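Local coordinates for protein mevalonate diphosphate decarboxylase (Legionella pneumophila, PDB 3LTO) that probably catalyses the ATP-dependent decarboxylation of mevalonate diphosphate, a step of isoprenoid biosynthesis, at residues T201-A212 against E238-C249. Sequence-based numbering, arbitrary orientation.
Sequences TSPFYETRSERA and EFLDMHQLFKTC
With CG trans to the backbone N (chi1 166°) and a bend at chi2, Arg208 swings its guanidinium across to Glu238, which also folds at chi2. NH1 of Arg208 bonds OE1 of Glu238 at 3.0 Å, and NH2 makes a very short salt bridge to OE2 (2.5 Å), guanidinium and carboxylate planes 50° apart. Arg211 grips Asp241 side-on: NE to OD2 at 2.6 Å and NH2 to the syn lone pair of OD1 at 3.0 Å. Asp241 OD2 also accepts from Arg208 NH1 at 3.1 Å, which arrives from the opposite face of the carboxylate and ties both pairs into one network. Arg211 also donates to Phe204 O and Thr207 OG1. Leu245 CD1 packs on Phe204 CB at 3.8 Å, while Gln244 NE2 and CD come obliquely to the CD2/CE2 side of the Phe204 ring. Ser202 OG donates to Thr248 OG1 at 2.7 Å, and Thr248 OG1 in turn to Gln244 O; Ser202 OG also closes an ST turn with Phe204 N. Asn215, and Lys15 in the loop after strand 2-12, also bond Glu238. Within the C-terminal GHMP-type domain, the start of helix 208-224 meets helix 228-247, segments 208-212 and 238-247 running antiparallel (171°).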
loop_
_atom_site.group_PDB
_atom_site.type_symbol
_atom_site.label_atom_id
_atom_site.label_comp_id
_atom_site.label_asym_id
_atom_site.label_seq_id
_atom_site.Cartn_x
_atom_site.Cartn_y
_atom_site.Cartn_z
ATOM N N THR A 201 -16.698 -9.085 18.584
ATOM C CA THR A 201 -16.955 -10.004 19.685
ATOM C C THR A 201 -17.140 -11.463 19.262
ATOM O O THR A 201 -17.180 -12.364 20.103
ATOM C CB THR A 201 -18.188 -9.559 20.490
ATOM O OG1 THR A 201 -17.924 -8.283 21.086
ATOM C CG2 THR A 201 -18.488 -10.553 21.600
ATOM N N SER A 202 -17.265 -11.709 17.966
ATOM C CA SER A 202 -17.415 -13.081 17.510
ATOM C C SER A 202 -16.099 -13.816 17.724
ATOM O O SER A 202 -15.022 -13.237 17.554
ATOM C CB SER A 202 -17.773 -13.127 16.031
ATOM O OG SER A 202 -17.732 -14.465 15.573
ATOM N N PRO A 203 -16.164 -15.101 18.095
ATOM C CA PRO A 203 -14.953 -15.893 18.325
ATOM C C PRO A 203 -14.212 -16.169 17.028
ATOM O O PRO A 203 -13.042 -16.529 17.038
ATOM C CB PRO A 203 -15.489 -17.189 18.940
ATOM C CG PRO A 203 -16.803 -16.804 19.503
ATOM C CD PRO A 203 -17.361 -15.865 18.473
ATOM N N PHE A 204 -14.905 -16.001 15.909
ATOM C CA PHE A 204 -14.311 -16.260 14.602
ATOM C C PHE A 204 -13.759 -15.005 13.936
ATOM O O PHE A 204 -13.152 -15.079 12.868
ATOM C CB PHE A 204 -15.349 -16.910 13.684
ATOM C CG PHE A 204 -16.036 -18.107 14.291
ATOM C CD1 PHE A 204 -15.298 -19.164 14.812
ATOM C CD2 PHE A 204 -17.427 -18.180 14.333
ATOM C CE1 PHE A 204 -15.939 -20.281 15.368
ATOM C CE2 PHE A 204 -18.072 -19.291 14.886
ATOM C CZ PHE A 204 -17.327 -20.342 15.404
ATOM N N TYR A 205 -13.967 -13.857 14.568
ATOM C CA TYR A 205 -13.494 -12.595 14.011
ATOM C C TYR A 205 -11.974 -12.551 13.891
ATOM O O TYR A 205 -11.429 -12.186 12.853
ATOM C CB TYR A 205 -13.990 -11.436 14.873
ATOM C CG TYR A 205 -13.427 -10.089 14.488
ATOM C CD1 TYR A 205 -12.216 -9.645 15.014
ATOM C CD2 TYR A 205 -14.104 -9.258 13.595
ATOM C CE1 TYR A 205 -11.693 -8.410 14.665
ATOM C CE2 TYR A 205 -13.587 -8.019 13.236
ATOM C CZ TYR A 205 -12.381 -7.601 13.777
ATOM O OH TYR A 205 -11.858 -6.376 13.435
ATOM N N GLU A 206 -11.304 -12.931 14.970
ATOM C CA GLU A 206 -9.847 -12.954 15.043
ATOM C C GLU A 206 -9.184 -13.647 13.852
ATOM O O GLU A 206 -8.140 -13.202 13.369
ATOM C CB GLU A 206 -9.430 -13.665 16.333
ATOM C CG GLU A 206 -10.103 -15.043 16.470
ATOM C CD GLU A 206 -9.850 -15.699 17.813
ATOM O OE1 GLU A 206 -8.683 -16.052 18.087
ATOM O OE2 GLU A 206 -10.818 -15.850 18.596
ATOM N N THR A 207 -9.793 -14.737 13.397
ATOM C CA THR A 207 -9.274 -15.530 12.285
ATOM C C THR A 207 -9.944 -15.252 10.930
ATOM O O THR A 207 -9.666 -15.931 9.935
ATOM C CB THR A 207 -9.445 -17.025 12.589
ATOM O OG1 THR A 207 -10.831 -17.291 12.855
ATOM C CG2 THR A 207 -8.605 -17.429 13.820
ATOM N N ARG A 208 -10.824 -14.256 10.904
ATOM C CA ARG A 208 -11.565 -13.883 9.698
ATOM C C ARG A 208 -10.717 -13.500 8.468
ATOM O O ARG A 208 -11.009 -13.924 7.344
ATOM C CB ARG A 208 -12.546 -12.758 10.065
ATOM C CG ARG A 208 -13.160 -12.006 8.907
ATOM C CD ARG A 208 -13.833 -12.913 7.891
ATOM N NE ARG A 208 -13.976 -12.185 6.634
ATOM C CZ ARG A 208 -14.124 -12.744 5.439
ATOM N NH1 ARG A 208 -14.159 -14.065 5.308
ATOM N NH2 ARG A 208 -14.207 -11.968 4.366
ATOM N N SER A 209 -9.666 -12.714 8.672
ATOM C CA SER A 209 -8.819 -12.302 7.563
ATOM C C SER A 209 -8.032 -13.466 6.969
ATOM O O SER A 209 -7.785 -13.502 5.766
ATOM C CB SER A 209 -7.871 -11.186 8.007
ATOM O OG SER A 209 -8.605 -10.024 8.361
ATOM N N GLU A 210 -7.633 -14.421 7.804
ATOM C CA GLU A 210 -6.902 -15.582 7.299
ATOM C C GLU A 210 -7.783 -16.328 6.306
ATOM O O GLU A 210 -7.326 -16.729 5.238
ATOM C CB GLU A 210 -6.518 -16.525 8.441
ATOM C CG GLU A 210 -5.293 -16.101 9.228
ATOM C CD GLU A 210 -5.314 -16.619 10.655
ATOM O OE1 GLU A 210 -5.646 -17.806 10.860
ATOM O OE2 GLU A 210 -4.993 -15.839 11.572
ATOM N N ARG A 211 -9.048 -16.517 6.666
ATOM C CA ARG A 211 -9.985 -17.214 5.790
ATOM C C ARG A 211 -10.236 -16.431 4.495
ATOM O O ARG A 211 -10.308 -17.014 3.408
ATOM C CB ARG A 211 -11.317 -17.456 6.514
ATOM C CG ARG A 211 -11.220 -18.413 7.697
ATOM C CD ARG A 211 -12.603 -18.883 8.146
ATOM N NE ARG A 211 -13.419 -17.795 8.682
ATOM C CZ ARG A 211 -13.221 -17.215 9.862
ATOM N NH1 ARG A 211 -12.227 -17.619 10.635
ATOM N NH2 ARG A 211 -14.024 -16.240 10.275
ATOM N N ALA A 212 -10.367 -15.111 4.617
ATOM C CA ALA A 212 -10.610 -14.249 3.463
ATOM C C ALA A 212 -9.465 -14.330 2.456
ATOM O O ALA A 212 -9.691 -14.348 1.242
ATOM C CB ALA A 212 -10.797 -12.802 3.916
ATOM N N GLU A 238 -17.694 -17.482 1.515
ATOM C CA GLU A 238 -17.270 -16.158 1.949
ATOM C C GLU A 238 -18.372 -15.320 2.625
ATOM O O GLU A 238 -18.181 -14.851 3.750
ATOM C CB GLU A 238 -16.667 -15.400 0.760
ATOM C CG GLU A 238 -16.354 -13.925 1.017
ATOM C CD GLU A 238 -15.102 -13.693 1.857
ATOM O OE1 GLU A 238 -14.502 -14.670 2.354
ATOM O OE2 GLU A 238 -14.720 -12.515 2.017
ATOM N N PHE A 239 -19.523 -15.136 1.977
ATOM C CA PHE A 239 -20.558 -14.317 2.606
ATOM C C PHE A 239 -21.206 -14.988 3.817
ATOM O O PHE A 239 -21.607 -14.317 4.767
ATOM C CB PHE A 239 -21.615 -13.858 1.577
ATOM C CG PHE A 239 -22.704 -14.861 1.288
ATOM C CD1 PHE A 239 -23.828 -14.957 2.103
ATOM C CD2 PHE A 239 -22.628 -15.672 0.160
ATOM C CE1 PHE A 239 -24.863 -15.843 1.800
ATOM C CE2 PHE A 239 -23.654 -16.563 -0.153
ATOM C CZ PHE A 239 -24.777 -16.648 0.670
ATOM N N LEU A 240 -21.288 -16.310 3.804
ATOM C CA LEU A 240 -21.868 -17.014 4.942
ATOM C C LEU A 240 -20.938 -16.869 6.150
ATOM O O LEU A 240 -21.389 -16.790 7.294
ATOM C CB LEU A 240 -22.109 -18.488 4.606
ATOM C CG LEU A 240 -23.283 -18.729 3.646
ATOM C CD1 LEU A 240 -23.444 -20.219 3.352
ATOM C CD2 LEU A 240 -24.554 -18.179 4.270
ATOM N N ASP A 241 -19.639 -16.804 5.882
ATOM C CA ASP A 241 -18.636 -16.633 6.932
ATOM C C ASP A 241 -18.950 -15.333 7.651
ATOM O O ASP A 241 -19.154 -15.299 8.866
ATOM C CB ASP A 241 -17.243 -16.537 6.306
ATOM C CG ASP A 241 -16.133 -16.427 7.342
ATOM O OD1 ASP A 241 -16.420 -16.214 8.538
ATOM O OD2 ASP A 241 -14.960 -16.549 6.953
HETATM N N MSE A 242 -19.000 -14.255 6.876
HETATM C CA MSE A 242 -19.284 -12.950 7.442
HETATM C C MSE A 242 -20.580 -12.949 8.234
HETATM O O MSE A 242 -20.600 -12.505 9.375
HETATM C CB MSE A 242 -19.360 -11.881 6.346
HETATM C CG MSE A 242 -19.739 -10.502 6.869
HETATM SE SE MSE A 242 -19.508 -9.073 5.589
HETATM C CE MSE A 242 -21.100 -9.302 4.572
ATOM N N HIS A 243 -21.663 -13.445 7.640
ATOM C CA HIS A 243 -22.933 -13.452 8.349
ATOM C C HIS A 243 -22.911 -14.283 9.619
ATOM O O HIS A 243 -23.605 -13.959 10.565
ATOM C CB HIS A 243 -24.072 -13.874 7.410
ATOM C CG HIS A 243 -24.515 -12.768 6.500
ATOM N ND1 HIS A 243 -25.635 -12.005 6.748
ATOM C CD2 HIS A 243 -23.929 -12.230 5.405
ATOM C CE1 HIS A 243 -25.720 -11.043 5.848
ATOM N NE2 HIS A 243 -24.695 -11.156 5.021
ATOM N N GLN A 244 -22.104 -15.335 9.656
ATOM C CA GLN A 244 -22.014 -16.133 10.871
ATOM C C GLN A 244 -21.424 -15.248 11.971
ATOM O O GLN A 244 -21.726 -15.423 13.150
ATOM C CB GLN A 244 -21.124 -17.365 10.667
ATOM C CG GLN A 244 -20.815 -18.095 11.968
ATOM C CD GLN A 244 -20.202 -19.471 11.760
ATOM O OE1 GLN A 244 -20.810 -20.491 12.108
ATOM N NE2 GLN A 244 -18.996 -19.510 11.191
ATOM N N LEU A 245 -20.581 -14.296 11.574
ATOM C CA LEU A 245 -19.964 -13.377 12.529
ATOM C C LEU A 245 -21.036 -12.574 13.257
ATOM O O LEU A 245 -20.968 -12.389 14.466
ATOM C CB LEU A 245 -19.011 -12.421 11.808
ATOM C CG LEU A 245 -17.491 -12.608 11.903
ATOM C CD1 LEU A 245 -17.094 -14.067 11.811
ATOM C CD2 LEU A 245 -16.844 -11.788 10.787
ATOM N N PHE A 246 -22.033 -12.106 12.516
ATOM C CA PHE A 246 -23.102 -11.325 13.125
ATOM C C PHE A 246 -23.859 -12.125 14.195
ATOM O O PHE A 246 -24.119 -11.626 15.289
ATOM C CB PHE A 246 -24.104 -10.838 12.062
ATOM C CG PHE A 246 -23.471 -10.168 10.863
ATOM C CD1 PHE A 246 -22.433 -9.263 11.013
ATOM C CD2 PHE A 246 -23.953 -10.422 9.576
ATOM C CE1 PHE A 246 -21.876 -8.615 9.900
ATOM C CE2 PHE A 246 -23.408 -9.784 8.460
ATOM C CZ PHE A 246 -22.362 -8.874 8.623
ATOM N N LYS A 247 -24.202 -13.371 13.891
ATOM C CA LYS A 247 -24.959 -14.173 14.849
ATOM C C LYS A 247 -24.155 -14.870 15.939
ATOM O O LYS A 247 -24.732 -15.545 16.797
ATOM C CB LYS A 247 -25.825 -15.204 14.114
ATOM C CG LYS A 247 -25.063 -16.353 13.486
ATOM C CD LYS A 247 -26.019 -17.358 12.850
ATOM C CE LYS A 247 -25.293 -18.609 12.376
ATOM N NZ LYS A 247 -26.191 -19.500 11.600
ATOM N N THR A 248 -22.834 -14.725 15.922
ATOM C CA THR A 248 -22.022 -15.349 16.968
ATOM C C THR A 248 -21.301 -14.307 17.824
ATOM O O THR A 248 -20.384 -14.640 18.567
ATOM C CB THR A 248 -20.976 -16.329 16.390
ATOM O OG1 THR A 248 -20.160 -15.649 15.440
ATOM C CG2 THR A 248 -21.654 -17.507 15.709
ATOM N N CYS A 249 -21.706 -13.044 17.719
ATOM C CA CYS A 249 -21.076 -12.005 18.531
ATOM C C CYS A 249 -21.741 -11.990 19.908
ATOM O O CYS A 249 -22.579 -12.844 20.208
ATOM C CB CYS A 249 -21.194 -10.627 17.864
ATOM S SG CYS A 249 -22.871 -9.960 17.688
#